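PRO-PRO endopeptidase (Paenibacillus alvei, PDB 6FPC) cleaves peptide bonds between two prolines as a secreted zinc-dependent endopeptidase, cutting a PLP-PVP motif in a cell-surface protein and possibly regulating bacterial adhesion. Local coordinates at residues E112-V117 with E155-A160; S86-A91 with D118-N123; H20-A25 with V92-S97; K9-P14 with I48-G53. All blocks are in the same frame, centred on the assembly; numbering follows the deposited sequence.

Interaction 1 of 4, residues E112-V117 with E155-A160; sequences ETLHAV and EYFAEA. With CD (cadmium ion), chain F.
His115 and Glu155 both place CG opposite their own carbonyl carbon, beside the backbone N (chi1 -80° in His115), and a second bend in Glu155 (chi2 -66°) folds its carboxylate back toward the imidazole. Although each CB leaves its helix pointing away from the other segment, the two ends converge on one cadmium ion. His115 NE2 binds the ion at 2.2 Å. Glu155 chelates it unevenly, with OE2 at 2.0 Å and OE1 at a long 2.7 Å. OE2 lies at the edge of the imidazole, in its plane, while the carboxylate plane is turned 77° from the ring; the 3.1 Å between His115 NE2 and Glu155 OE2 reflects the shared metal. Zinc is also found in this site, with the same ligands.

Here helix 108-121 supplies the HExxH signature of the zinc peptidases, and helix 153-166 contributes the glutamate; His111 and Tyr148 complete the site. A water lies 2.0 Å from the cadmium and donates to OE1 of Glu112, the predicted proton acceptor, across 3.0 Å. Glu159, one turn after Glu155, bonds to His111 ND1 and so positions another first-shell ligand.

Away from the metal, the helices pack through small and apolar groups. The methyl CB of Ala158 sits over one face of the His115 ring in a CH-pi contact, 3.8 Å from its centroid. Leu114 CD1 rests against Phe157 CE2, their side chains crossing at about a right angle, and Leu114 O meets the Phe157 ring at its edge, 3.7 Å from CE2.

Interaction 2 of 4, residues S86-A91 with D118-N123; sequences SERVVA and DRLVLN
A two-pronged salt bridge between Glu87 and Arg119, flanked by the packing of Leu120 on Arg88, makes this a surface contact between the turn leading into strand 89-93 and the C-terminal end of helix 108-121. Arg119 presents NH1 and NH2 end-on, one nitrogen to each carboxylate oxygen. NH1 reaches Glu87 OE1 at 2.8 Å with an N-H...O angle of 162°, and NH2 reaches Glu87 OE2 at 3.1 Å. Both oxygens lie near the guanidinium plane, yet each is approached from above the carboxylate plane, because the two flat groups are turned 64° against each other. The pairing is therefore doubly bonded without being coplanar.

Glu87 starts out pointing away from the helix; with CG opposite its backbone N, a bend at chi2 (56°) swings the carboxylate back to meet Arg119. Leu120 packs beside the pair. Its CD1 stands 4.1 Å from Glu87 O and lies over one face of the Arg88 guanidinium, while its CD2 comes to 3.8 Å from Arg88 NH1. The polar end of Arg88 finds its partner elsewhere, with NH2 bonded to the backbone O of Lys44.

Within the turn, Glu87 N bonds to Val89 O at 2.9 Å, which closes the chain between the antiparallel strands 84-86 and 89-93. Next door, Ser86 OG bonds to the backbone O of Glu112 on the metal-binding helix. The arrangement is that of a beta hairpin clasped to the HExxH helix beside the active site, and residues 86-89 of this hairpin play a crucial role in substrate specificity.

Interaction 3 of 4, residues H20-A25 with V92-S97; sequences HSEAAA and VRIGYS. With CD (cadmium ion), chain G.
Ser97 OG has two partners, a hydrogen bond with Glu109 OE1 and a weak one with Arg29 NH2, and Glu22 OE2 stands 4.3 Å from Ser97 OG, across the contact. Glu22 OE2 and that same Arg29 NH2 form a long, weak ion pair, so Arg29, farther along helix 20-30, reaches weakly to both groups.

The closer touching is done by the aliphatic part of Glu22. Its CB meets Ile94 CG2 at 3.7 Å, and its CG lies 3.5 Å from Gly95 N, alongside the backbone. Setting CG opposite its own backbone N (chi1 -165°) carries the chain over the loop, and a bend at chi2 then turns the carboxylate toward Ser97. Ile94 CG2 lies against both Glu22 and the backbone N of Ala23, while Ile94 CD1 reaches Ala23 CB at 4.2 Å.

Residues 93-96 form a type II beta turn closed by Tyr96 N to Arg93 O at 3.2 Å. Gly95 has the positive phi (98°) of the third position of such a turn, one commonly taken by glycine. Away from this interface, at the start of the helix, His20 ND1 binds a cadmium ion at 2.4 Å together with two waters; its NE2 and Glu17 share another cadmium.

Chemically, the segments meet through methyl and methylene groups against a turn. Ser97, just after that turn, has Glu109 of helix 108-121 as its main polar partner. Arg29 adds weak contacts to Ser97 and Glu22, and its charge would, if anything, favour the ionised form of the Glu22 carboxylate.

Interaction 4 of 4, residues K9-P14 with I48-G53; sequences KLVVLP and IKLTQG
The chain passes straight from helix 7-10 into the short strand 11-12, which runs parallel to strand 47-51, pairing Val11 with Ile48 and Val12 with Lys49. Three backbone bonds form the ladder: Ile48 N to Leu10 O (2.9 Å), Val12 N to Ile48 O (2.8 Å) and Leu50 N to Val12 O (3.2 Å). Pro14 has no N-H to carry it on; its CD sits 3.2 Å from Leu50 O, and a water donates to both Val12 O and Leu50 O, bridging the strands.

On the face of Val11 and Ile48, Leu50 CD1 is flanked by Val11 CG1 and Leu13 CD2, each at 3.8 Å; Leu13 and Leu50 lie side by side. Leu10 CD2 meets Ile48 CD1 at 3.7 Å. On the other face, Val12 CB packs on Lys49 CG at 4.0 Å, and the extended lysine chain runs out to a salt bridge with Glu60.

Joined through helices 20-30 and 35-43, the parallel pair makes a beta-alpha-beta type crossover. Helix 20-30 covers the face of Val11 and Ile48, with Leu30 on both and Met26 on Leu50. Strand 89-93 borders strand 47-51, leaving 11-12 at the sheet edge.

In the fold
From the N terminus, interaction 4 closes the first loop, a crossover from strand 11-12 through helices 20-30 and 35-43 to strand 47-51. Residues 20-25 lie within that loop but pair with 92-97, so interaction 3 crosses interaction 4 and lays the start of helix 20-30 against the turn that follows strand 89-93. Interaction 2 opens at 86-91, before interaction 3 closes, and ends at 118-123; interaction 1 in turn opens inside it at 112-117 and closes at 155-160. Each contact thus crosses the next, while those not neighbours in this order are in series. The overlapping loops join the N-terminal sheet, through strand 89-93 and helix 108-121, to helix 153-166 in the C-terminal part of the chain.

Interaction 1 of 4, residues E112-V117 with E155-A160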
loop_
_atom_site.group_PDB
_atom_site.type_symbol
_atom_site.label_atom_id
_atom_site.label_comp_id
_atom_site.label_asym_id
_atom_site.label_seq_id
_atom_site.Cartn_x
_atom_site.Cartn_y
_atom_site.Cartn_z
ATOM N N GLU A 112 -0.663 0.413 -0.199
ATOM C CA GLU A 112 -0.687 1.024 -1.534
ATOM C C GLU A 112 0.271 2.210 -1.649
ATOM O O GLU A 112 0.922 2.344 -2.681
ATOM C CB GLU A 112 -2.121 1.374 -1.973
ATOM C CG GLU A 112 -2.997 0.126 -2.179
ATOM C CD GLU A 112 -2.550 -0.820 -3.289
ATOM O OE1 GLU A 112 -2.911 -2.016 -3.222
ATOM O OE2 GLU A 112 -1.836 -0.375 -4.223
ATOM N N THR A 113 0.424 3.013 -0.589
ATOM C CA THR A 113 1.364 4.134 -0.631
ATOM C C THR A 113 2.796 3.612 -0.757
ATOM O O THR A 113 3.583 4.184 -1.496
ATOM C CB THR A 113 1.175 5.087 0.569
ATOM O OG1 THR A 113 -0.174 5.546 0.572
ATOM C CG2 THR A 113 2.108 6.319 0.508
ATOM N N LEU A 114 3.124 2.509 -0.074
ATOM C CA LEU A 114 4.482 1.952 -0.079
ATOM C C LEU A 114 4.890 1.427 -1.456
ATOM O O LEU A 114 6.078 1.460 -1.773
ATOM C CB LEU A 114 4.671 0.914 1.058
ATOM C CG LEU A 114 5.317 1.446 2.373
ATOM C CD1 LEU A 114 6.787 1.769 2.184
ATOM C CD2 LEU A 114 4.635 2.683 2.915
ATOM N N HIS A 115 3.906 1.036 -2.319
ATOM C CA HIS A 115 4.215 0.679 -3.701
ATOM C C HIS A 115 4.761 1.926 -4.432
ATOM O O HIS A 115 5.778 1.824 -5.122
ATOM C CB HIS A 115 2.995 0.117 -4.460
ATOM C CG HIS A 115 2.696 -1.333 -4.182
ATOM N ND1 HIS A 115 3.648 -2.323 -4.377
ATOM C CD2 HIS A 115 1.527 -1.912 -3.820
ATOM C CE1 HIS A 115 3.043 -3.467 -4.092
ATOM N NE2 HIS A 115 1.765 -3.275 -3.751
ATOM N N ALA A 116 4.093 3.097 -4.273
ATOM C CA ALA A 116 4.543 4.351 -4.910
ATOM C C ALA A 116 5.920 4.764 -4.385
ATOM O O ALA A 116 6.754 5.202 -5.167
ATOM C CB ALA A 116 3.521 5.459 -4.685
ATOM N N VAL A 117 6.181 4.573 -3.078
ATOM C CA VAL A 117 7.488 4.864 -2.452
ATOM C C VAL A 117 8.567 3.987 -3.108
ATOM O O VAL A 117 9.606 4.499 -3.539
ATOM C CB VAL A 117 7.448 4.635 -0.909
ATOM C CG1 VAL A 117 8.831 4.807 -0.274
ATOM C CG2 VAL A 117 6.427 5.541 -0.225
ATOM N N GLU A 155 5.344 -6.944 -3.579
ATOM C CA GLU A 155 4.267 -7.175 -2.625
ATOM C C GLU A 155 4.837 -7.420 -1.218
ATOM O O GLU A 155 4.344 -6.842 -0.226
ATOM C CB GLU A 155 3.334 -8.290 -3.160
ATOM C CG GLU A 155 2.670 -7.865 -4.482
ATOM C CD GLU A 155 1.695 -6.696 -4.344
ATOM O OE1 GLU A 155 1.200 -6.209 -5.385
ATOM O OE2 GLU A 155 1.372 -6.311 -3.196
ATOM N N TYR A 156 5.925 -8.201 -1.138
ATOM C CA TYR A 156 6.584 -8.453 0.146
ATOM C C TYR A 156 7.127 -7.135 0.705
ATOM O O TYR A 156 6.935 -6.854 1.892
ATOM C CB TYR A 156 7.702 -9.494 0.003
ATOM C CG TYR A 156 8.289 -9.899 1.339
ATOM C CD1 TYR A 156 7.476 -10.381 2.365
ATOM C CD2 TYR A 156 9.645 -9.719 1.611
ATOM C CE1 TYR A 156 7.995 -10.698 3.613
ATOM C CE2 TYR A 156 10.179 -10.039 2.862
ATOM C CZ TYR A 156 9.352 -10.546 3.851
ATOM O OH TYR A 156 9.861 -10.893 5.074
ATOM N N PHE A 157 7.691 -6.282 -0.175
ATOM C CA PHE A 157 8.178 -4.968 0.237
ATOM C C PHE A 157 7.038 -4.163 0.857
ATOM O O PHE A 157 7.136 -3.743 2.001
ATOM C CB PHE A 157 8.829 -4.179 -0.927
ATOM C CG PHE A 157 9.261 -2.808 -0.453
ATOM C CD1 PHE A 157 10.460 -2.640 0.236
ATOM C CD2 PHE A 157 8.417 -1.701 -0.599
ATOM C CE1 PHE A 157 10.842 -1.386 0.719
ATOM C CE2 PHE A 157 8.791 -0.447 -0.086
ATOM C CZ PHE A 157 10.002 -0.302 0.565
ATOM N N ALA A 158 5.939 -3.979 0.121
ATOM C CA ALA A 158 4.806 -3.180 0.595
ATOM C C ALA A 158 4.169 -3.730 1.897
ATOM O O ALA A 158 3.842 -2.962 2.805
ATOM C CB ALA A 158 3.763 -3.062 -0.501
ATOM N N GLU A 159 3.995 -5.050 1.984
ATOM C CA GLU A 159 3.357 -5.631 3.153
ATOM C C GLU A 159 4.290 -5.657 4.391
ATOM O O GLU A 159 3.853 -5.308 5.496
ATOM C CB GLU A 159 2.807 -7.019 2.821
ATOM C CG GLU A 159 1.736 -7.504 3.802
ATOM C CD GLU A 159 0.578 -6.562 4.115
ATOM O OE1 GLU A 159 0.195 -5.744 3.250
ATOM O OE2 GLU A 159 0.047 -6.646 5.241
ATOM N N ALA A 160 5.560 -6.072 4.203
ATOM C CA ALA A 160 6.566 -6.093 5.288
ATOM C C ALA A 160 6.860 -4.655 5.789
ATOM O O ALA A 160 7.015 -4.478 6.999
ATOM C CB ALA A 160 7.845 -6.762 4.832
HETATM CD CD CD F . 0.148 -4.734 -3.356
HETATM O O HOH W 1 -1.404 -4.183 -4.579
#

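Interaction 2 of 4, residues S86-A91 with D118-N123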
loop_
_atom_site.group_PDB
_atom_site.type_symbol
_atom_site.label_atom_id
_atom_site.label_comp_id
_atom_site.label_asym_id
_atom_site.label_seq_id
_atom_site.Cartn_x
_atom_site.Cartn_y
_atom_site.Cartn_z
ATOM N N SER A 86 -2.167 1.546 -6.891
ATOM C CA SER A 86 -1.042 2.471 -6.821
ATOM C C SER A 86 -0.355 2.522 -8.175
ATOM O O SER A 86 0.096 1.497 -8.674
ATOM C CB SER A 86 -0.059 2.015 -5.744
ATOM O OG SER A 86 0.972 2.961 -5.500
ATOM N N GLU A 87 -0.357 3.688 -8.800
ATOM C CA GLU A 87 0.331 3.887 -10.069
ATOM C C GLU A 87 1.084 5.213 -9.892
ATOM O O GLU A 87 2.081 5.222 -9.175
ATOM C CB GLU A 87 -0.679 3.824 -11.245
ATOM C CG GLU A 87 -0.088 3.960 -12.650
ATOM C CD GLU A 87 1.005 3.015 -13.120
ATOM O OE1 GLU A 87 1.114 1.895 -12.577
ATOM O OE2 GLU A 87 1.767 3.406 -14.035
ATOM N N ARG A 88 0.565 6.325 -10.403
ATOM C CA ARG A 88 1.186 7.617 -10.127
ATOM C C ARG A 88 0.308 8.367 -9.142
ATOM O O ARG A 88 0.694 9.376 -8.563
ATOM C CB ARG A 88 1.459 8.377 -11.409
ATOM C CG ARG A 88 2.664 7.762 -12.088
ATOM C CD ARG A 88 3.339 8.756 -12.944
ATOM N NE ARG A 88 4.095 9.756 -12.187
ATOM C CZ ARG A 88 5.421 9.800 -12.134
ATOM N NH1 ARG A 88 6.149 8.881 -12.756
ATOM N NH2 ARG A 88 6.030 10.773 -11.474
ATOM N N VAL A 89 -0.879 7.841 -8.965
ATOM C CA VAL A 89 -1.861 8.250 -7.983
ATOM C C VAL A 89 -2.009 7.028 -7.068
ATOM O O VAL A 89 -1.855 5.880 -7.535
ATOM C CB VAL A 89 -3.198 8.665 -8.654
ATOM C CG1 VAL A 89 -3.900 7.488 -9.339
ATOM C CG2 VAL A 89 -4.122 9.354 -7.661
ATOM N N VAL A 90 -2.264 7.269 -5.771
ATOM C CA VAL A 90 -2.536 6.180 -4.831
ATOM C C VAL A 90 -4.017 6.388 -4.514
ATOM O O VAL A 90 -4.379 7.452 -4.047
ATOM C CB VAL A 90 -1.627 6.230 -3.576
ATOM C CG1 VAL A 90 -2.013 5.135 -2.574
ATOM C CG2 VAL A 90 -0.158 6.105 -3.968
ATOM N N ALA A 91 -4.879 5.464 -4.901
ATOM C CA ALA A 91 -6.312 5.656 -4.663
ATOM C C ALA A 91 -6.761 4.586 -3.703
ATOM O O ALA A 91 -6.448 3.414 -3.923
ATOM C CB ALA A 91 -7.074 5.562 -5.967
ATOM N N ASP A 118 8.300 2.663 -3.216
ATOM C CA ASP A 118 9.230 1.726 -3.851
ATOM C C ASP A 118 9.554 2.161 -5.292
ATOM O O ASP A 118 10.731 2.313 -5.632
ATOM C CB ASP A 118 8.602 0.318 -3.864
ATOM C CG ASP A 118 9.511 -0.792 -4.338
ATOM O OD1 ASP A 118 10.767 -0.641 -4.221
ATOM O OD2 ASP A 118 8.982 -1.829 -4.791
ATOM N N ARG A 119 8.514 2.414 -6.108
ATOM C CA ARG A 119 8.691 2.769 -7.526
ATOM C C ARG A 119 9.286 4.114 -7.788
ATOM O O ARG A 119 10.185 4.240 -8.630
ATOM C CB ARG A 119 7.349 2.692 -8.286
ATOM C CG ARG A 119 7.131 1.362 -8.980
ATOM C CD ARG A 119 5.735 1.287 -9.554
ATOM N NE ARG A 119 5.612 2.040 -10.804
ATOM C CZ ARG A 119 4.513 2.052 -11.552
ATOM N NH1 ARG A 119 3.445 1.349 -11.188
ATOM N NH2 ARG A 119 4.478 2.757 -12.675
ATOM N N LEU A 120 8.739 5.137 -7.125
ATOM C CA LEU A 120 9.053 6.535 -7.439
ATOM C C LEU A 120 9.986 7.258 -6.504
ATOM O O LEU A 120 10.516 8.299 -6.893
ATOM C CB LEU A 120 7.734 7.306 -7.550
ATOM C CG LEU A 120 6.680 6.687 -8.488
ATOM C CD1 LEU A 120 5.440 7.504 -8.498
ATOM C CD2 LEU A 120 7.194 6.575 -9.946
ATOM N N VAL A 121 10.204 6.731 -5.304
ATOM C CA VAL A 121 11.105 7.355 -4.342
ATOM C C VAL A 121 12.409 6.572 -4.195
ATOM O O VAL A 121 13.485 7.180 -4.226
ATOM C CB VAL A 121 10.427 7.640 -2.964
ATOM C CG1 VAL A 121 11.435 8.186 -1.939
ATOM C CG2 VAL A 121 9.240 8.598 -3.117
ATOM N N LEU A 122 12.313 5.238 -4.070
ATOM C CA LEU A 122 13.459 4.375 -3.773
ATOM C C LEU A 122 14.045 3.568 -4.955
ATOM O O LEU A 122 14.767 2.593 -4.720
ATOM C CB LEU A 122 13.068 3.426 -2.610
ATOM C CG LEU A 122 12.628 4.092 -1.284
ATOM C CD1 LEU A 122 12.088 3.058 -0.306
ATOM C CD2 LEU A 122 13.737 4.933 -0.656
ATOM N N ASN A 123 13.793 3.993 -6.205
ATOM C CA ASN A 123 14.370 3.356 -7.413
ATOM C C ASN A 123 14.124 1.855 -7.455
ATOM O O ASN A 123 15.042 1.091 -7.777
ATOM C CB ASN A 123 15.889 3.615 -7.509
ATOM C CG ASN A 123 16.308 5.047 -7.337
ATOM O OD1 ASN A 123 16.743 5.483 -6.253
ATOM N ND2 ASN A 123 16.206 5.796 -8.413
#

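Interaction 3 of 4, residues H20-A25 with V92-S97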
loop_
_atom_site.group_PDB
_atom_site.type_symbol
_atom_site.label_atom_id
_atom_site.label_comp_id
_atom_site.label_asym_id
_atom_site.label_seq_id
_atom_site.Cartn_x
_atom_site.Cartn_y
_atom_site.Cartn_z
ATOM N N HIS A 20 -16.363 11.716 7.117
ATOM C CA HIS A 20 -15.369 12.584 7.759
ATOM C C HIS A 20 -14.439 11.871 8.721
ATOM O O HIS A 20 -13.218 11.978 8.568
ATOM C CB HIS A 20 -16.019 13.804 8.457
ATOM C CG HIS A 20 -16.597 14.820 7.516
ATOM N ND1 HIS A 20 -17.321 15.897 7.981
ATOM C CD2 HIS A 20 -16.530 14.894 6.165
ATOM C CE1 HIS A 20 -17.699 16.571 6.908
ATOM N NE2 HIS A 20 -17.251 16.002 5.794
ATOM N N SER A 21 -15.000 11.133 9.691
ATOM C CA SER A 21 -14.185 10.497 10.720
ATOM C C SER A 21 -13.322 9.365 10.185
ATOM O O SER A 21 -12.193 9.220 10.649
ATOM C CB SER A 21 -15.027 10.062 11.912
ATOM O OG SER A 21 -15.887 8.995 11.567
ATOM N N GLU A 22 -13.817 8.592 9.203
ATOM C CA GLU A 22 -13.022 7.510 8.610
ATOM C C GLU A 22 -11.873 8.054 7.764
ATOM O O GLU A 22 -10.768 7.514 7.829
ATOM C CB GLU A 22 -13.883 6.542 7.804
ATOM C CG GLU A 22 -13.179 5.225 7.482
ATOM C CD GLU A 22 -12.509 4.493 8.637
ATOM O OE1 GLU A 22 -13.053 4.518 9.765
ATOM O OE2 GLU A 22 -11.434 3.891 8.410
ATOM N N ALA A 23 -12.123 9.139 7.013
ATOM C CA ALA A 23 -11.097 9.792 6.176
ATOM C C ALA A 23 -10.011 10.387 7.074
ATOM O O ALA A 23 -8.838 10.207 6.778
ATOM C CB ALA A 23 -11.714 10.858 5.294
ATOM N N ALA A 24 -10.389 10.973 8.216
ATOM C CA ALA A 24 -9.437 11.509 9.200
ATOM C C ALA A 24 -8.588 10.384 9.814
ATOM O O ALA A 24 -7.376 10.541 9.931
ATOM C CB ALA A 24 -10.171 12.273 10.295
ATOM N N ALA A 25 -9.210 9.232 10.138
ATOM C CA ALA A 25 -8.519 8.071 10.711
ATOM C C ALA A 25 -7.470 7.507 9.725
ATOM O O ALA A 25 -6.356 7.171 10.136
ATOM C CB ALA A 25 -9.529 6.991 11.082
ATOM N N VAL A 92 -7.407 4.989 -2.593
ATOM C CA VAL A 92 -7.847 4.054 -1.533
ATOM C C VAL A 92 -9.284 4.404 -1.111
ATOM O O VAL A 92 -9.572 5.545 -0.768
ATOM C CB VAL A 92 -6.865 4.078 -0.311
ATOM C CG1 VAL A 92 -7.330 3.135 0.811
ATOM C CG2 VAL A 92 -5.437 3.721 -0.723
ATOM N N ARG A 93 -10.173 3.420 -1.104
ATOM C CA ARG A 93 -11.559 3.648 -0.740
ATOM C C ARG A 93 -11.719 3.822 0.782
ATOM O O ARG A 93 -11.247 2.989 1.564
ATOM C CB ARG A 93 -12.434 2.498 -1.274
ATOM C CG ARG A 93 -13.883 2.866 -1.268
ATOM C CD ARG A 93 -14.782 1.829 -1.877
ATOM N NE ARG A 93 -16.161 2.312 -1.783
ATOM C CZ ARG A 93 -17.183 1.821 -2.474
ATOM N NH1 ARG A 93 -17.000 0.819 -3.322
ATOM N NH2 ARG A 93 -18.397 2.334 -2.327
ATOM N N ILE A 94 -12.412 4.894 1.182
ATOM C CA ILE A 94 -12.691 5.253 2.581
ATOM C C ILE A 94 -13.522 4.160 3.229
ATOM O O ILE A 94 -14.602 3.860 2.719
ATOM C CB ILE A 94 -13.408 6.638 2.678
ATOM C CG1 ILE A 94 -12.485 7.775 2.192
ATOM C CG2 ILE A 94 -13.901 6.897 4.109
ATOM C CD1 ILE A 94 -13.187 9.050 1.812
ATOM N N GLY A 95 -13.039 3.617 4.353
ATOM C CA GLY A 95 -13.710 2.545 5.098
ATOM C C GLY A 95 -13.196 1.150 4.806
ATOM O O GLY A 95 -13.611 0.175 5.452
ATOM N N TYR A 96 -12.273 1.036 3.848
ATOM C CA TYR A 96 -11.756 -0.267 3.408
ATOM C C TYR A 96 -10.335 -0.569 3.863
ATOM O O TYR A 96 -9.695 -1.456 3.292
ATOM C CB TYR A 96 -11.882 -0.375 1.881
ATOM C CG TYR A 96 -13.303 -0.499 1.378
ATOM C CD1 TYR A 96 -14.224 0.533 1.562
ATOM C CD2 TYR A 96 -13.714 -1.618 0.673
ATOM C CE1 TYR A 96 -15.541 0.413 1.126
ATOM C CE2 TYR A 96 -15.020 -1.735 0.201
ATOM C CZ TYR A 96 -15.926 -0.711 0.418
ATOM O OH TYR A 96 -17.212 -0.816 -0.066
ATOM N N SER A 97 -9.839 0.159 4.885
ATOM C CA SER A 97 -8.457 0.003 5.372
ATOM C C SER A 97 -8.120 -1.395 5.900
ATOM O O SER A 97 -7.049 -1.914 5.592
ATOM C CB SER A 97 -8.151 1.023 6.468
ATOM O OG SER A 97 -8.295 2.344 5.983
HETATM CD CD CD G . -17.399 16.559 10.292
HETATM O O HOH W 2 -19.790 17.443 9.530
HETATM O O HOH W 3 -15.255 16.254 11.318
#

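Interaction 4 of 4, residues K9-P14 with I48-G53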
loop_
_atom_site.group_PDB
_atom_site.type_symbol
_atom_site.label_atom_id
_atom_site.label_comp_id
_atom_site.label_asym_id
_atom_site.label_seq_id
_atom_site.Cartn_x
_atom_site.Cartn_y
_atom_site.Cartn_z
ATOM N N LYS A 9 -1.492 18.519 1.788
ATOM C CA LYS A 9 -1.446 18.738 0.341
ATOM C C LYS A 9 -1.326 17.421 -0.457
ATOM O O LYS A 9 -1.863 17.339 -1.563
ATOM C CB LYS A 9 -0.377 19.761 -0.072
ATOM C CG LYS A 9 1.048 19.426 0.312
ATOM C CD LYS A 9 1.967 20.568 -0.095
ATOM C CE LYS A 9 3.402 20.157 0.063
ATOM N NZ LYS A 9 4.335 21.291 -0.155
ATOM N N LEU A 10 -0.652 16.400 0.110
ATOM C CA LEU A 10 -0.453 15.081 -0.502
ATOM C C LEU A 10 -1.757 14.254 -0.522
ATOM O O LEU A 10 -2.041 13.569 -1.518
ATOM C CB LEU A 10 0.673 14.326 0.234
ATOM C CG LEU A 10 1.087 12.931 -0.257
ATOM C CD1 LEU A 10 1.790 12.990 -1.614
ATOM C CD2 LEU A 10 2.047 12.279 0.710
ATOM N N VAL A 11 -2.537 14.308 0.583
ATOM C CA VAL A 11 -3.807 13.579 0.677
ATOM C C VAL A 11 -4.910 14.429 0.073
ATOM O O VAL A 11 -5.126 15.554 0.520
ATOM C CB VAL A 11 -4.149 13.094 2.116
ATOM C CG1 VAL A 11 -5.566 12.495 2.190
ATOM C CG2 VAL A 11 -3.110 12.091 2.604
ATOM N N VAL A 12 -5.577 13.907 -0.960
ATOM C CA VAL A 12 -6.672 14.613 -1.614
ATOM C C VAL A 12 -8.000 13.950 -1.203
ATOM O O VAL A 12 -8.232 12.788 -1.520
ATOM C CB VAL A 12 -6.479 14.742 -3.152
ATOM C CG1 VAL A 12 -7.657 15.474 -3.800
ATOM C CG2 VAL A 12 -5.169 15.472 -3.478
ATOM N N LEU A 13 -8.821 14.679 -0.443
ATOM C CA LEU A 13 -10.122 14.197 0.032
ATOM C C LEU A 13 -11.174 14.486 -1.048
ATOM O O LEU A 13 -10.930 15.368 -1.879
ATOM C CB LEU A 13 -10.496 14.851 1.392
ATOM C CG LEU A 13 -9.546 14.557 2.574
ATOM C CD1 LEU A 13 -9.951 15.300 3.794
ATOM C CD2 LEU A 13 -9.462 13.064 2.891
ATOM N N PRO A 14 -12.322 13.757 -1.102
ATOM C CA PRO A 14 -13.305 14.025 -2.172
ATOM C C PRO A 14 -13.924 15.422 -2.105
ATOM O O PRO A 14 -14.158 15.952 -1.009
ATOM C CB PRO A 14 -14.371 12.941 -1.962
ATOM C CG PRO A 14 -13.700 11.877 -1.157
ATOM C CD PRO A 14 -12.757 12.622 -0.256
ATOM N N ILE A 48 -2.334 11.068 -2.889
ATOM C CA ILE A 48 -3.002 9.966 -2.192
ATOM C C ILE A 48 -4.463 10.381 -2.123
ATOM O O ILE A 48 -4.838 11.248 -1.328
ATOM C CB ILE A 48 -2.418 9.632 -0.800
ATOM C CG1 ILE A 48 -0.933 9.254 -0.869
ATOM C CG2 ILE A 48 -3.274 8.541 -0.098
ATOM C CD1 ILE A 48 -0.230 9.347 0.491
ATOM N N LYS A 49 -5.279 9.788 -2.989
ATOM C CA LYS A 49 -6.697 10.118 -3.057
ATOM C C LYS A 49 -7.541 9.122 -2.266
ATOM O O LYS A 49 -7.557 7.930 -2.587
ATOM C CB LYS A 49 -7.162 10.203 -4.523
ATOM C CG LYS A 49 -6.534 11.373 -5.268
ATOM C CD LYS A 49 -7.113 11.568 -6.649
ATOM C CE LYS A 49 -6.388 12.681 -7.380
ATOM N NZ LYS A 49 -6.912 12.862 -8.752
ATOM N N LEU A 50 -8.225 9.613 -1.224
ATOM C CA LEU A 50 -9.125 8.782 -0.418
ATOM C C LEU A 50 -10.487 8.999 -1.036
ATOM O O LEU A 50 -10.925 10.143 -1.181
ATOM C CB LEU A 50 -9.095 9.202 1.063
ATOM C CG LEU A 50 -7.715 9.258 1.738
ATOM C CD1 LEU A 50 -7.843 9.646 3.184
ATOM C CD2 LEU A 50 -6.910 7.956 1.542
ATOM N N THR A 51 -11.103 7.922 -1.516
ATOM C CA THR A 51 -12.352 8.014 -2.270
ATOM C C THR A 51 -13.560 7.542 -1.490
ATOM O O THR A 51 -13.473 6.566 -0.754
ATOM C CB THR A 51 -12.203 7.262 -3.615
ATOM O OG1 THR A 51 -12.202 5.843 -3.394
ATOM C CG2 THR A 51 -10.918 7.648 -4.369
ATOM N N GLN A 52 -14.703 8.220 -1.663
ATOM C CA GLN A 52 -15.910 7.776 -0.981
ATOM C C GLN A 52 -16.569 6.626 -1.746
ATOM O O GLN A 52 -17.122 5.736 -1.121
ATOM C CB GLN A 52 -16.885 8.927 -0.663
ATOM C CG GLN A 52 -18.044 8.508 0.253
ATOM C CD GLN A 52 -17.656 7.981 1.623
ATOM O OE1 GLN A 52 -16.720 8.455 2.285
ATOM N NE2 GLN A 52 -18.386 6.986 2.092
ATOM N N GLY A 53 -16.471 6.607 -3.067
ATOM C CA GLY A 53 -17.004 5.472 -3.819
ATOM C C GLY A 53 -15.925 4.530 -4.324
ATOM O O GLY A 53 -14.775 4.569 -3.861
HETATM O O HOH W 4 -10.178 11.783 -3.213
#